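Local coordinates for protein terminase, large subunit (PDB 4DKW) that drives phage P22 DNA into empty capsids using ATP and cuts the genome to start and end packaging, the latter through the nuclease domain described here, at residues C17-C22 with V143-E148; A57-K62 with C147-E152; T117-G122 with M182-R187. One frame throughout, in Å; residues are numbered along the deposited sequence.

Contact 1. Residues C17-C22 with V143-E148; sequences CQPFEC and VFNTCE
Cys17 pairs with Phe144 in a short parallel bridge that adds strand 16-17 to the edge of the mixed sheet of this RNase H-like nuclease domain. Two backbone bonds make the bridge: Cys17 N gives its hydrogen to Val143 O at 2.9 Å, and Asn145 N in turn gives its hydrogen to Cys17 O. The Cys17 thiol lies obliquely by the Phe144 ring, SG 3.5 Å from CD1. At Gln18 the chain leaves the sheet; its side chain bends at chi2 (-71°), bringing OE1 back to Asn145 ND2 for a weak hydrogen bond, the two amide planes steeply turned. Pro19 lies over one face of the Phe144 ring in a CH-pi contact, CA 3.7 Å from the centroid, while its CD borders Asn145 OD1 and its CG reaches Thr146, inside the type I turn from Phe144 to Cys147. Phe20 closes the row. Its ring and that of Phe144 are inclined by 58°, and both also meet Trp46 edge-to-face, which ties this part of the loop to strand 40-48. The nearest approach of the two phenylalanines is Phe20 CE2 to Phe144 CE1, 3.5 Å.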
ATOM      1  N   CYS A  17     -10.102 -12.435  -3.165  1.00 26.69           N
ATOM      2  CA  CYS A  17     -11.146 -12.429  -4.197  1.00 26.66           C
ATOM      3  C   CYS A  17     -10.566 -12.703  -5.576  1.00 26.66           C
ATOM      4  O   CYS A  17      -9.369 -12.525  -5.781  1.00 26.42           O
ATOM      5  CB  CYS A  17     -11.928 -11.103  -4.197  1.00 25.72           C
ATOM      6  SG  CYS A  17     -11.056  -9.664  -4.867  1.00 31.21           S
ATOM      7  N   GLN A  18     -11.417 -13.135  -6.511  1.00 30.87           N
ATOM      8  CA  GLN A  18     -11.038 -13.266  -7.925  1.00 27.78           C
ATOM      9  C   GLN A  18     -10.841 -11.902  -8.568  1.00 26.23           C
ATOM     10  O   GLN A  18     -11.644 -10.999  -8.343  1.00 27.34           O
ATOM     11  CB  GLN A  18     -12.115 -14.017  -8.712  1.00 27.84           C
ATOM     12  CG  GLN A  18     -12.328 -15.438  -8.268  1.00 29.30           C
ATOM     13  CD  GLN A  18     -11.174 -16.345  -8.642  1.00 30.22           C
ATOM     14  OE1 GLN A  18     -10.435 -16.076  -9.587  1.00 34.70           O
ATOM     15  NE2 GLN A  18     -11.021 -17.431  -7.908  1.00 31.28           N
ATOM     16  N   PRO A  19      -9.774 -11.749  -9.373  1.00 28.52           N
ATOM     17  CA  PRO A  19      -9.548 -10.511 -10.125  1.00 24.68           C
ATOM     18  C   PRO A  19     -10.701 -10.190 -11.082  1.00 25.66           C
ATOM     19  O   PRO A  19     -11.370 -11.087 -11.588  1.00 32.94           O
ATOM     20  CB  PRO A  19      -8.285 -10.819 -10.930  1.00 27.77           C
ATOM     21  CG  PRO A  19      -7.597 -11.859 -10.156  1.00 25.85           C
ATOM     22  CD  PRO A  19      -8.675 -12.710  -9.559  1.00 26.46           C
ATOM     23  N   PHE A  20     -10.916  -8.904 -11.323  1.00 27.00           N
ATOM     24  CA  PHE A  20     -11.924  -8.433 -12.251  1.00 23.38           C
ATOM     25  C   PHE A  20     -11.395  -7.136 -12.825  1.00 30.34           C
ATOM     26  O   PHE A  20     -10.396  -6.595 -12.329  1.00 27.16           O
ATOM     27  CB  PHE A  20     -13.270  -8.207 -11.536  1.00 28.49           C
ATOM     28  CG  PHE A  20     -13.189  -7.281 -10.331  1.00 26.19           C
ATOM     29  CD1 PHE A  20     -13.410  -5.908 -10.463  1.00 22.11           C
ATOM     30  CD2 PHE A  20     -12.913  -7.791  -9.065  1.00 23.12           C
ATOM     31  CE1 PHE A  20     -13.336  -5.064  -9.376  1.00 21.75           C
ATOM     32  CE2 PHE A  20     -12.838  -6.948  -7.959  1.00 22.71           C
ATOM     33  CZ  PHE A  20     -13.047  -5.580  -8.118  1.00 22.79           C
ATOM     34  N   GLU A  21     -12.040  -6.636 -13.871  1.00 32.20           N
ATOM     35  CA  GLU A  21     -11.659  -5.343 -14.433  1.00 32.95           C
ATOM     36  C   GLU A  21     -12.287  -4.191 -13.657  1.00 27.90           C
ATOM     37  O   GLU A  21     -13.452  -4.254 -13.251  1.00 28.63           O
ATOM     38  CB  GLU A  21     -12.050  -5.256 -15.905  1.00 41.63           C
ATOM     39  CG  GLU A  21     -11.147  -6.032 -16.831  1.00 60.53           C
ATOM     40  CD  GLU A  21     -11.487  -5.773 -18.280  1.00 89.46           C
ATOM     41  OE1 GLU A  21     -12.195  -4.774 -18.552  1.00 92.01           O
ATOM     42  OE2 GLU A  21     -11.053  -6.566 -19.144  1.00104.12           O
ATOM     43  N   CYS A  22     -11.510  -3.131 -13.459  1.00 23.21           N
ATOM     44  CA  CYS A  22     -11.980  -1.978 -12.695  1.00 29.27           C
ATOM     45  C   CYS A  22     -13.155  -1.262 -13.367  1.00 32.39           C
ATOM     46  O   CYS A  22     -13.019  -0.746 -14.482  1.00 34.83           O
ATOM     47  CB  CYS A  22     -10.839  -0.980 -12.482  1.00 20.16           C
ATOM     48  SG  CYS A  22     -11.260   0.305 -11.314  1.00 30.77           S
ATOM     49  N   VAL A 143      -8.364  -8.659  -1.292  1.00 18.90           N
ATOM     50  CA  VAL A 143      -7.094  -8.728  -2.018  1.00 18.53           C
ATOM     51  C   VAL A 143      -7.230  -9.714  -3.175  1.00 18.38           C
ATOM     52  O   VAL A 143      -7.675 -10.839  -2.968  1.00 23.35           O
ATOM     53  CB  VAL A 143      -5.946  -9.169  -1.075  1.00 16.73           C
ATOM     54  CG1 VAL A 143      -4.588  -9.216  -1.815  1.00 16.69           C
ATOM     55  CG2 VAL A 143      -5.873  -8.230   0.111  1.00 16.26           C
ATOM     56  N   PHE A 144      -6.873  -9.295  -4.390  1.00 19.71           N
ATOM     57  CA  PHE A 144      -6.900 -10.195  -5.547  1.00 22.43           C
ATOM     58  C   PHE A 144      -6.019 -11.401  -5.248  1.00 20.61           C
ATOM     59  O   PHE A 144      -4.946 -11.249  -4.668  1.00 23.80           O
ATOM     60  CB  PHE A 144      -6.375  -9.496  -6.804  1.00 21.68           C
ATOM     61  CG  PHE A 144      -7.364  -8.565  -7.457  1.00 23.09           C
ATOM     62  CD1 PHE A 144      -8.505  -8.137  -6.786  1.00 23.25           C
ATOM     63  CD2 PHE A 144      -7.146  -8.118  -8.754  1.00 19.37           C
ATOM     64  CE1 PHE A 144      -9.419  -7.277  -7.402  1.00 19.58           C
ATOM     65  CE2 PHE A 144      -8.047  -7.274  -9.377  1.00 21.64           C
ATOM     66  CZ  PHE A 144      -9.188  -6.851  -8.704  1.00 21.12           C
ATOM     67  N   ASN A 145      -6.460 -12.594  -5.628  1.00 24.48           N
ATOM     68  CA  ASN A 145      -5.675 -13.798  -5.362  1.00 30.03           C
ATOM     69  C   ASN A 145      -4.334 -13.848  -6.110  1.00 27.49           C
ATOM     70  O   ASN A 145      -3.504 -14.710  -5.845  1.00 36.01           O
ATOM     71  CB  ASN A 145      -6.513 -15.070  -5.589  1.00 28.09           C
ATOM     72  CG  ASN A 145      -7.033 -15.200  -7.008  1.00 24.31           C
ATOM     73  OD1 ASN A 145      -6.323 -14.941  -7.980  1.00 34.75           O
ATOM     74  ND2 ASN A 145      -8.284 -15.629  -7.135  1.00 34.28           N
ATOM     75  N   THR A 146      -4.132 -12.908  -7.027  1.00 28.10           N
ATOM     76  CA  THR A 146      -2.892 -12.794  -7.780  1.00 31.83           C
ATOM     77  C   THR A 146      -1.859 -11.896  -7.080  1.00 37.96           C
ATOM     78  O   THR A 146      -0.768 -11.675  -7.600  1.00 44.07           O
ATOM     79  CB  THR A 146      -3.170 -12.242  -9.189  1.00 28.49           C
ATOM     80  OG1 THR A 146      -3.960 -11.044  -9.090  1.00 31.39           O
ATOM     81  CG2 THR A 146      -3.907 -13.283 -10.037  1.00 24.14           C
ATOM     82  N   CYS A 147      -2.210 -11.382  -5.901  1.00 36.83           N
ATOM     83  CA  CYS A 147      -1.317 -10.502  -5.141  1.00 29.88           C
ATOM     84  C   CYS A 147      -0.677 -11.272  -4.002  1.00 32.07           C
ATOM     85  O   CYS A 147      -0.779 -10.865  -2.846  1.00 34.84           O
ATOM     86  CB  CYS A 147      -2.074  -9.299  -4.568  1.00 23.39           C
ATOM     87  SG  CYS A 147      -2.751  -8.214  -5.808  1.00 27.45           S
ATOM     88  N   GLU A 148      -0.025 -12.384  -4.329  1.00 31.27           N
ATOM     89  CA  GLU A 148       0.578 -13.253  -3.320  1.00 30.64           C
ATOM     90  C   GLU A 148       1.555 -12.598  -2.315  1.00 31.84           C
ATOM     91  O   GLU A 148       1.559 -12.981  -1.142  1.00 32.91           O
ATOM     92  CB  GLU A 148       1.214 -14.487  -3.977  1.00 37.60           C
ATOM     93  CG  GLU A 148       1.791 -15.506  -2.991  1.00 41.77           C
ATOM     94  CD  GLU A 148       0.730 -16.150  -2.091  1.00 47.08           C
ATOM     95  OE1 GLU A 148      -0.475 -16.109  -2.430  1.00 44.88           O
ATOM     96  OE2 GLU A 148       1.115 -16.707  -1.038  1.00 43.41           O
TER

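Contact 2. Residues A57-K62 with C147-E152; sequences ARVWKK and CEPFFE
The strand at Val59 passes Cys147, just ahead of helix 148-156, with CA atoms of Val59 and Cys147 5.5 Å apart, and the backbones diverge to 7.0 Å between the CA atoms of Lys61 and Pro149. Alternate residues of the strand, Val59 and Lys61, point toward the helix start. Val59 divides its methyls between two partners: with CG1 anti to the backbone N (chi1 163°), that branch touches Pro149 CB at 3.7 Å, whereas CG2 lies 3.8 Å from Cys147 CB. Cys147 SG reaches past the valine to the backbone of Ala57, 3.7 Å from its O. Ala57 and Arg58 both face Gln44 of the neighbouring strand, a classic beta bulge, and Arg58 folds back so that NH1 donates to Ala57 O at 3.2 Å. The arrangement packs a helix N-terminus against an inner strand of the RNase H-like sheet, with Val172 of helix 171-181 also lying against Val59. Lys61 CB lies 4.3 Å from Pro149 CB, and the lysine then runs on fully extended. Its NZ forms a salt bridge with Glu153, further along the same helix, and a long, weak ion pair with Asp171 of helix 171-181, a magnesium ligand of the nuclease site. A sulfate ion, probably from the crystallisation liquor, lies about 4 Å from the Lys61 side chain (nearest atoms).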
ATOM      1  N   ALA A  57      -5.533  -4.496  -5.779  1.00 22.69           N
ATOM      2  CA  ALA A  57      -5.612  -5.087  -7.114  1.00 21.64           C
ATOM      3  C   ALA A  57      -4.259  -5.416  -7.765  1.00 25.44           C
ATOM      4  O   ALA A  57      -4.174  -6.320  -8.589  1.00 31.07           O
ATOM      5  CB  ALA A  57      -6.429  -4.180  -8.029  1.00 17.95           C
ATOM      6  N   ARG A  58      -3.212  -4.670  -7.419  1.00 22.33           N
ATOM      7  CA  ARG A  58      -1.889  -4.913  -7.988  1.00 20.98           C
ATOM      8  C   ARG A  58      -0.831  -4.796  -6.901  1.00 23.94           C
ATOM      9  O   ARG A  58      -0.907  -3.911  -6.059  1.00 24.57           O
ATOM     10  CB  ARG A  58      -1.571  -3.918  -9.110  1.00 24.57           C
ATOM     11  CG  ARG A  58      -2.632  -3.768 -10.186  1.00 21.93           C
ATOM     12  CD  ARG A  58      -2.544  -4.888 -11.184  1.00 32.38           C
ATOM     13  NE  ARG A  58      -3.381  -4.637 -12.355  1.00 39.75           N
ATOM     14  CZ  ARG A  58      -4.635  -5.063 -12.489  1.00 44.95           C
ATOM     15  NH1 ARG A  58      -5.220  -5.765 -11.520  1.00 42.48           N
ATOM     16  NH2 ARG A  58      -5.308  -4.787 -13.597  1.00 48.54           N
ATOM     17  N   VAL A  59       0.146  -5.701  -6.924  1.00 26.83           N
ATOM     18  CA  VAL A  59       1.254  -5.704  -5.972  1.00 25.63           C
ATOM     19  C   VAL A  59       2.555  -6.074  -6.669  1.00 30.41           C
ATOM     20  O   VAL A  59       2.606  -7.050  -7.420  1.00 30.87           O
ATOM     21  CB  VAL A  59       1.018  -6.706  -4.828  1.00 25.78           C
ATOM     22  CG1 VAL A  59       2.310  -6.995  -4.100  1.00 30.13           C
ATOM     23  CG2 VAL A  59      -0.043  -6.180  -3.864  1.00 23.13           C
ATOM     24  N   TRP A  60       3.597  -5.283  -6.425  1.00 29.32           N
ATOM     25  CA  TRP A  60       4.934  -5.586  -6.910  1.00 22.67           C
ATOM     26  C   TRP A  60       5.914  -5.352  -5.768  1.00 29.40           C
ATOM     27  O   TRP A  60       5.896  -4.303  -5.126  1.00 28.78           O
ATOM     28  CB  TRP A  60       5.280  -4.723  -8.127  1.00 26.79           C
ATOM     29  CG  TRP A  60       6.686  -4.916  -8.662  1.00 35.16           C
ATOM     30  CD1 TRP A  60       7.124  -5.912  -9.493  1.00 30.90           C
ATOM     31  CD2 TRP A  60       7.825  -4.070  -8.417  1.00 35.97           C
ATOM     32  NE1 TRP A  60       8.465  -5.742  -9.771  1.00 36.29           N
ATOM     33  CE2 TRP A  60       8.915  -4.619  -9.126  1.00 35.33           C
ATOM     34  CE3 TRP A  60       8.026  -2.905  -7.661  1.00 29.29           C
ATOM     35  CZ2 TRP A  60      10.188  -4.048  -9.097  1.00 38.07           C
ATOM     36  CZ3 TRP A  60       9.290  -2.339  -7.635  1.00 33.01           C
ATOM     37  CH2 TRP A  60      10.355  -2.911  -8.350  1.00 34.64           C
ATOM     38  N   LYS A  61       6.756  -6.341  -5.502  1.00 30.73           N
ATOM     39  CA  LYS A  61       7.705  -6.267  -4.399  1.00 30.12           C
ATOM     40  C   LYS A  61       9.060  -6.794  -4.850  1.00 33.90           C
ATOM     41  O   LYS A  61       9.144  -7.898  -5.399  1.00 34.03           O
ATOM     42  CB  LYS A  61       7.186  -7.096  -3.227  1.00 32.56           C
ATOM     43  CG  LYS A  61       8.109  -7.153  -2.027  1.00 30.47           C
ATOM     44  CD  LYS A  61       7.470  -7.954  -0.903  1.00 27.65           C
ATOM     45  CE  LYS A  61       8.415  -8.077   0.281  1.00 32.29           C
ATOM     46  NZ  LYS A  61       7.729  -8.676   1.444  1.00 29.73           N
ATOM     47  N   LYS A  62      10.118  -6.011  -4.632  1.00 34.46           N
ATOM     48  CA  LYS A  62      11.442  -6.401  -5.102  1.00 36.43           C
ATOM     49  C   LYS A  62      12.591  -5.680  -4.400  1.00 38.30           C
ATOM     50  O   LYS A  62      12.533  -4.469  -4.171  1.00 39.14           O
ATOM     51  CB  LYS A  62      11.562  -6.208  -6.620  1.00 42.80           C
ATOM     52  CG  LYS A  62      12.327  -7.334  -7.305  1.00 50.53           C
ATOM     53  CD  LYS A  62      12.604  -7.033  -8.756  1.00 64.19           C
ATOM     54  CE  LYS A  62      13.182  -8.247  -9.460  1.00 74.39           C
ATOM     55  NZ  LYS A  62      14.470  -8.703  -8.861  1.00 78.04           N
ATOM     56  N   CYS A 147      -2.210 -11.382  -5.901  1.00 36.83           N
ATOM     57  CA  CYS A 147      -1.317 -10.502  -5.141  1.00 29.88           C
ATOM     58  C   CYS A 147      -0.677 -11.272  -4.002  1.00 32.07           C
ATOM     59  O   CYS A 147      -0.779 -10.865  -2.846  1.00 34.84           O
ATOM     60  CB  CYS A 147      -2.074  -9.299  -4.568  1.00 23.39           C
ATOM     61  SG  CYS A 147      -2.751  -8.214  -5.808  1.00 27.45           S
ATOM     62  N   GLU A 148      -0.025 -12.384  -4.329  1.00 31.27           N
ATOM     63  CA  GLU A 148       0.578 -13.253  -3.320  1.00 30.64           C
ATOM     64  C   GLU A 148       1.555 -12.598  -2.315  1.00 31.84           C
ATOM     65  O   GLU A 148       1.559 -12.981  -1.142  1.00 32.91           O
ATOM     66  CB  GLU A 148       1.214 -14.487  -3.977  1.00 37.60           C
ATOM     67  CG  GLU A 148       1.791 -15.506  -2.991  1.00 41.77           C
ATOM     68  CD  GLU A 148       0.730 -16.150  -2.091  1.00 47.08           C
ATOM     69  OE1 GLU A 148      -0.475 -16.109  -2.430  1.00 44.88           O
ATOM     70  OE2 GLU A 148       1.115 -16.707  -1.038  1.00 43.41           O
ATOM     71  N   PRO A 149       2.387 -11.624  -2.754  1.00 30.87           N
ATOM     72  CA  PRO A 149       3.258 -10.986  -1.752  1.00 23.48           C
ATOM     73  C   PRO A 149       2.507 -10.323  -0.591  1.00 26.30           C
ATOM     74  O   PRO A 149       3.098 -10.187   0.482  1.00 27.81           O
ATOM     75  CB  PRO A 149       4.020  -9.927  -2.560  1.00 24.62           C
ATOM     76  CG  PRO A 149       4.062 -10.476  -3.931  1.00 29.48           C
ATOM     77  CD  PRO A 149       2.732 -11.183  -4.120  1.00 28.47           C
ATOM     78  N   PHE A 150       1.247  -9.928  -0.785  1.00 23.60           N
ATOM     79  CA  PHE A 150       0.449  -9.429   0.332  1.00 23.09           C
ATOM     80  C   PHE A 150       0.211 -10.528   1.358  1.00 25.79           C
ATOM     81  O   PHE A 150       0.357 -10.317   2.552  1.00 20.55           O
ATOM     82  CB  PHE A 150      -0.908  -8.899  -0.122  1.00 22.05           C
ATOM     83  CG  PHE A 150      -1.809  -8.520   1.029  1.00 25.50           C
ATOM     84  CD1 PHE A 150      -1.768  -7.241   1.561  1.00 20.19           C
ATOM     85  CD2 PHE A 150      -2.674  -9.453   1.601  1.00 22.24           C
ATOM     86  CE1 PHE A 150      -2.586  -6.885   2.631  1.00 23.00           C
ATOM     87  CE2 PHE A 150      -3.478  -9.109   2.673  1.00 20.09           C
ATOM     88  CZ  PHE A 150      -3.440  -7.822   3.186  1.00 19.12           C
ATOM     89  N   PHE A 151      -0.198 -11.697   0.886  1.00 26.27           N
ATOM     90  CA  PHE A 151      -0.562 -12.787   1.788  1.00 29.03           C
ATOM     91  C   PHE A 151       0.647 -13.348   2.537  1.00 27.27           C
ATOM     92  O   PHE A 151       0.542 -13.750   3.703  1.00 27.25           O
ATOM     93  CB  PHE A 151      -1.324 -13.877   1.024  1.00 24.25           C
ATOM     94  CG  PHE A 151      -2.675 -13.433   0.561  1.00 25.94           C
ATOM     95  CD1 PHE A 151      -3.693 -13.210   1.487  1.00 27.57           C
ATOM     96  CD2 PHE A 151      -2.924 -13.198  -0.784  1.00 25.75           C
ATOM     97  CE1 PHE A 151      -4.941 -12.779   1.077  1.00 28.67           C
ATOM     98  CE2 PHE A 151      -4.173 -12.768  -1.206  1.00 27.75           C
ATOM     99  CZ  PHE A 151      -5.182 -12.563  -0.275  1.00 26.61           C
ATOM    100  N   GLU A 152       1.795 -13.354   1.869  1.00 24.74           N
ATOM    101  CA  GLU A 152       3.047 -13.757   2.504  1.00 27.90           C
ATOM    102  C   GLU A 152       3.356 -12.916   3.734  1.00 27.12           C
ATOM    103  O   GLU A 152       3.808 -13.443   4.749  1.00 27.31           O
ATOM    104  CB  GLU A 152       4.204 -13.665   1.510  1.00 28.92           C
ATOM    105  CG  GLU A 152       4.080 -14.630   0.338  1.00 40.46           C
ATOM    106  CD  GLU A 152       5.222 -14.500  -0.663  1.00 56.55           C
ATOM    107  OE1 GLU A 152       5.946 -13.476  -0.626  1.00 52.62           O
ATOM    108  OE2 GLU A 152       5.392 -15.425  -1.493  1.00 63.46           O
TER

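Contact 3. Residues T117-G122 with M182-R187; sequences TFPDGG and MRRFAR
Arg184 reaches from a 3-10 turn to the backbone of Thr117, joining the segment that follows helix 171-181 to the surface loop preceding helix 125-137 in this RNase H-like domain. The bond from CA to CB heads toward that loop; chi1 of 60° tucks CG in among the backbone atoms, and from there the chain runs extended through CD to NE, carrying the guanidinium across to Thr117. Pro119 CA lies 3.9 Å above the centre of one guanidinium face, while Phe185 CD2 lies over the opposite face. At the tip, both N-H groups converge on one oxygen, Thr117 O, at 3.0 Å for NH1 and 3.1 Å for NH2. The oxygen lies in the guanidinium plane; NH2 meets it from well above the carbonyl plane and NH1 from a tilt of 25°. Thr117 OG1 is 3.3 Å from Arg184 NH2. The loop itself is shaped by a type I turn from Phe118 to Gly121 and an Asx turn, with Asp120 OD1 accepting from Gly122 N. From the buried side, Met182, packed on Ile29 and Ala84 of the sheet, bends at chi2 and chi3 to bring SD up to Thr117 N, which makes a weak hydrogen bond of 3.4 Å to it.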
ATOM      1  N   THR A 117      -0.495  10.827   4.878  1.00 28.27           N
ATOM      2  CA  THR A 117      -1.131  11.123   6.159  1.00 24.88           C
ATOM      3  C   THR A 117      -2.631  10.821   6.121  1.00 23.53           C
ATOM      4  O   THR A 117      -3.247  10.820   5.058  1.00 28.09           O
ATOM      5  CB  THR A 117      -0.926  12.599   6.563  1.00 25.02           C
ATOM      6  OG1 THR A 117      -1.504  13.465   5.573  1.00 30.01           O
ATOM      7  CG2 THR A 117       0.550  12.921   6.701  1.00 27.79           C
ATOM      8  N   PHE A 118      -3.214  10.632   7.299  1.00 21.70           N
ATOM      9  CA  PHE A 118      -4.658  10.654   7.442  1.00 21.10           C
ATOM     10  C   PHE A 118      -5.088  12.099   7.217  1.00 27.34           C
ATOM     11  O   PHE A 118      -4.247  12.992   7.151  1.00 31.17           O
ATOM     12  CB  PHE A 118      -5.071  10.193   8.839  1.00 24.29           C
ATOM     13  CG  PHE A 118      -4.895   8.721   9.071  1.00 24.34           C
ATOM     14  CD1 PHE A 118      -5.837   7.817   8.610  1.00 23.01           C
ATOM     15  CD2 PHE A 118      -3.790   8.241   9.752  1.00 22.20           C
ATOM     16  CE1 PHE A 118      -5.678   6.462   8.823  1.00 24.92           C
ATOM     17  CE2 PHE A 118      -3.626   6.888   9.966  1.00 24.83           C
ATOM     18  CZ  PHE A 118      -4.571   5.998   9.502  1.00 25.17           C
ATOM     19  N   PRO A 119      -6.388  12.332   7.099  1.00 28.42           N
ATOM     20  CA  PRO A 119      -6.893  13.681   6.827  1.00 24.60           C
ATOM     21  C   PRO A 119      -6.420  14.713   7.851  1.00 30.57           C
ATOM     22  O   PRO A 119      -6.214  15.872   7.497  1.00 29.29           O
ATOM     23  CB  PRO A 119      -8.417  13.512   6.915  1.00 20.00           C
ATOM     24  CG  PRO A 119      -8.679  12.022   6.939  1.00 20.00           C
ATOM     25  CD  PRO A 119      -7.381  11.302   6.762  1.00 20.00           C
ATOM     26  N   ASP A 120      -6.248  14.296   9.101  1.00 33.51           N
ATOM     27  CA  ASP A 120      -5.883  15.222  10.169  1.00 27.55           C
ATOM     28  C   ASP A 120      -4.378  15.455  10.302  1.00 28.15           C
ATOM     29  O   ASP A 120      -3.934  16.136  11.224  1.00 32.42           O
ATOM     30  CB  ASP A 120      -6.471  14.761  11.506  1.00 29.69           C
ATOM     31  CG  ASP A 120      -5.806  13.508  12.037  1.00 37.63           C
ATOM     32  OD1 ASP A 120      -4.977  12.917  11.314  1.00 39.53           O
ATOM     33  OD2 ASP A 120      -6.115  13.112  13.179  1.00 43.74           O
ATOM     34  N   GLY A 121      -3.596  14.897   9.384  1.00 26.08           N
ATOM     35  CA  GLY A 121      -2.153  15.082   9.410  1.00 28.11           C
ATOM     36  C   GLY A 121      -1.399  13.980  10.142  1.00 29.76           C
ATOM     37  O   GLY A 121      -0.172  13.938  10.123  1.00 29.63           O
ATOM     38  N   GLY A 122      -2.135  13.079  10.786  1.00 27.68           N
ATOM     39  CA  GLY A 122      -1.517  12.000  11.532  1.00 27.50           C
ATOM     40  C   GLY A 122      -1.014  10.901  10.618  1.00 23.61           C
ATOM     41  O   GLY A 122      -1.359  10.862   9.444  1.00 30.24           O
ATOM     42  N   MET A 182      -4.311   7.781   2.179  1.00 25.90           N
ATOM     43  CA  MET A 182      -4.393   8.866   1.209  1.00 26.69           C
ATOM     44  C   MET A 182      -5.523   8.694   0.195  1.00 24.96           C
ATOM     45  O   MET A 182      -5.505   9.324  -0.858  1.00 24.53           O
ATOM     46  CB  MET A 182      -3.061   9.007   0.472  1.00 25.70           C
ATOM     47  CG  MET A 182      -1.929   9.467   1.356  1.00 27.14           C
ATOM     48  SD  MET A 182      -2.063  11.207   1.836  1.00 27.67           S
ATOM     49  CE  MET A 182      -1.169  12.032   0.524  1.00 28.49           C
ATOM     50  N   ARG A 183      -6.507   7.862   0.527  1.00 23.00           N
ATOM     51  CA  ARG A 183      -7.593   7.536  -0.393  1.00 22.57           C
ATOM     52  C   ARG A 183      -8.380   8.753  -0.878  1.00 26.89           C
ATOM     53  O   ARG A 183      -9.053   8.681  -1.908  1.00 25.05           O
ATOM     54  CB  ARG A 183      -8.526   6.485   0.213  1.00 22.30           C
ATOM     55  CG  ARG A 183      -9.296   6.934   1.437  1.00 21.16           C
ATOM     56  CD  ARG A 183     -10.005   5.760   2.057  1.00 20.47           C
ATOM     57  NE  ARG A 183     -10.813   6.134   3.217  1.00 21.18           N
ATOM     58  CZ  ARG A 183     -10.324   6.344   4.438  1.00 24.31           C
ATOM     59  NH1 ARG A 183      -9.021   6.233   4.668  1.00 20.91           N
ATOM     60  NH2 ARG A 183     -11.137   6.671   5.432  1.00 23.94           N
ATOM     61  N   ARG A 184      -8.274   9.876  -0.167  1.00 22.94           N
ATOM     62  CA  ARG A 184      -8.952  11.106  -0.606  1.00 23.36           C
ATOM     63  C   ARG A 184      -8.360  11.643  -1.915  1.00 27.09           C
ATOM     64  O   ARG A 184      -8.968  12.484  -2.581  1.00 26.32           O
ATOM     65  CB  ARG A 184      -8.912  12.187   0.480  1.00 23.77           C
ATOM     66  CG  ARG A 184      -7.493  12.619   0.897  1.00 27.97           C
ATOM     67  CD  ARG A 184      -7.505  13.421   2.195  1.00 25.41           C
ATOM     68  NE  ARG A 184      -6.162  13.827   2.614  1.00 26.41           N
ATOM     69  CZ  ARG A 184      -5.313  13.035   3.263  1.00 26.39           C
ATOM     70  NH1 ARG A 184      -5.664  11.788   3.559  1.00 24.85           N
ATOM     71  NH2 ARG A 184      -4.107  13.482   3.614  1.00 26.93           N
ATOM     72  N   PHE A 185      -7.169  11.154  -2.268  1.00 24.89           N
ATOM     73  CA  PHE A 185      -6.499  11.534  -3.509  1.00 26.57           C
ATOM     74  C   PHE A 185      -6.686  10.522  -4.644  1.00 26.19           C
ATOM     75  O   PHE A 185      -6.241  10.762  -5.771  1.00 27.36           O
ATOM     76  CB  PHE A 185      -5.014  11.805  -3.273  1.00 27.06           C
ATOM     77  CG  PHE A 185      -4.761  12.966  -2.366  1.00 27.44           C
ATOM     78  CD1 PHE A 185      -4.983  14.261  -2.801  1.00 28.39           C
ATOM     79  CD2 PHE A 185      -4.323  12.763  -1.071  1.00 27.08           C
ATOM     80  CE1 PHE A 185      -4.761  15.322  -1.973  1.00 34.56           C
ATOM     81  CE2 PHE A 185      -4.105  13.825  -0.242  1.00 30.32           C
ATOM     82  CZ  PHE A 185      -4.308  15.123  -0.687  1.00 34.00           C
ATOM     83  N   ALA A 186      -7.339   9.399  -4.345  1.00 25.17           N
ATOM     84  CA  ALA A 186      -7.675   8.403  -5.359  1.00 25.37           C
ATOM     85  C   ALA A 186      -8.515   9.039  -6.463  1.00 30.70           C
ATOM     86  O   ALA A 186      -9.401   9.852  -6.196  1.00 33.04           O
ATOM     87  CB  ALA A 186      -8.401   7.229  -4.729  1.00 24.26           C
ATOM     88  N   ARG A 187      -8.230   8.676  -7.707  1.00 27.87           N
ATOM     89  CA  ARG A 187      -8.928   9.265  -8.841  1.00 27.83           C
ATOM     90  C   ARG A 187      -9.916   8.276  -9.473  1.00 28.22           C
ATOM     91  O   ARG A 187      -9.650   7.076  -9.541  1.00 27.72           O
ATOM     92  CB  ARG A 187      -7.919   9.767  -9.877  1.00 35.26           C
ATOM     93  CG  ARG A 187      -7.138   8.655 -10.574  1.00 52.14           C
ATOM     94  CD  ARG A 187      -6.075   9.203 -11.526  1.00 71.97           C
ATOM     95  NE  ARG A 187      -6.593  10.205 -12.454  1.00 83.53           N
ATOM     96  CZ  ARG A 187      -5.943  10.629 -13.536  1.00 87.50           C
ATOM     97  NH1 ARG A 187      -4.754  10.128 -13.844  1.00 87.69           N
ATOM     98  NH2 ARG A 187      -6.492  11.546 -14.321  1.00 89.58           N
TER

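In the fold
From the N terminus, contact 1 comes first: residues 17-22 meet 143-148 after 120 intervening residues, which include most of the sheet's strands. Strand 53-62 lies inside that span, and its end, 57-62, meets the start of helix 148-156 in contact 2. Contacts 1 and 2 share Cys147 and Glu148 and touch directly, Phe144 packing on Ala57, so strand 16-17, strand 141-144, strand 53-62 and the helix start pack together. Contact 3 opens within both of these loops, at 117-122, but closes beyond them at 182-187, so it crosses each. It joins parts on the far side of the domain, across the chain's centre from contact 2 and about 22 Å from it between centres.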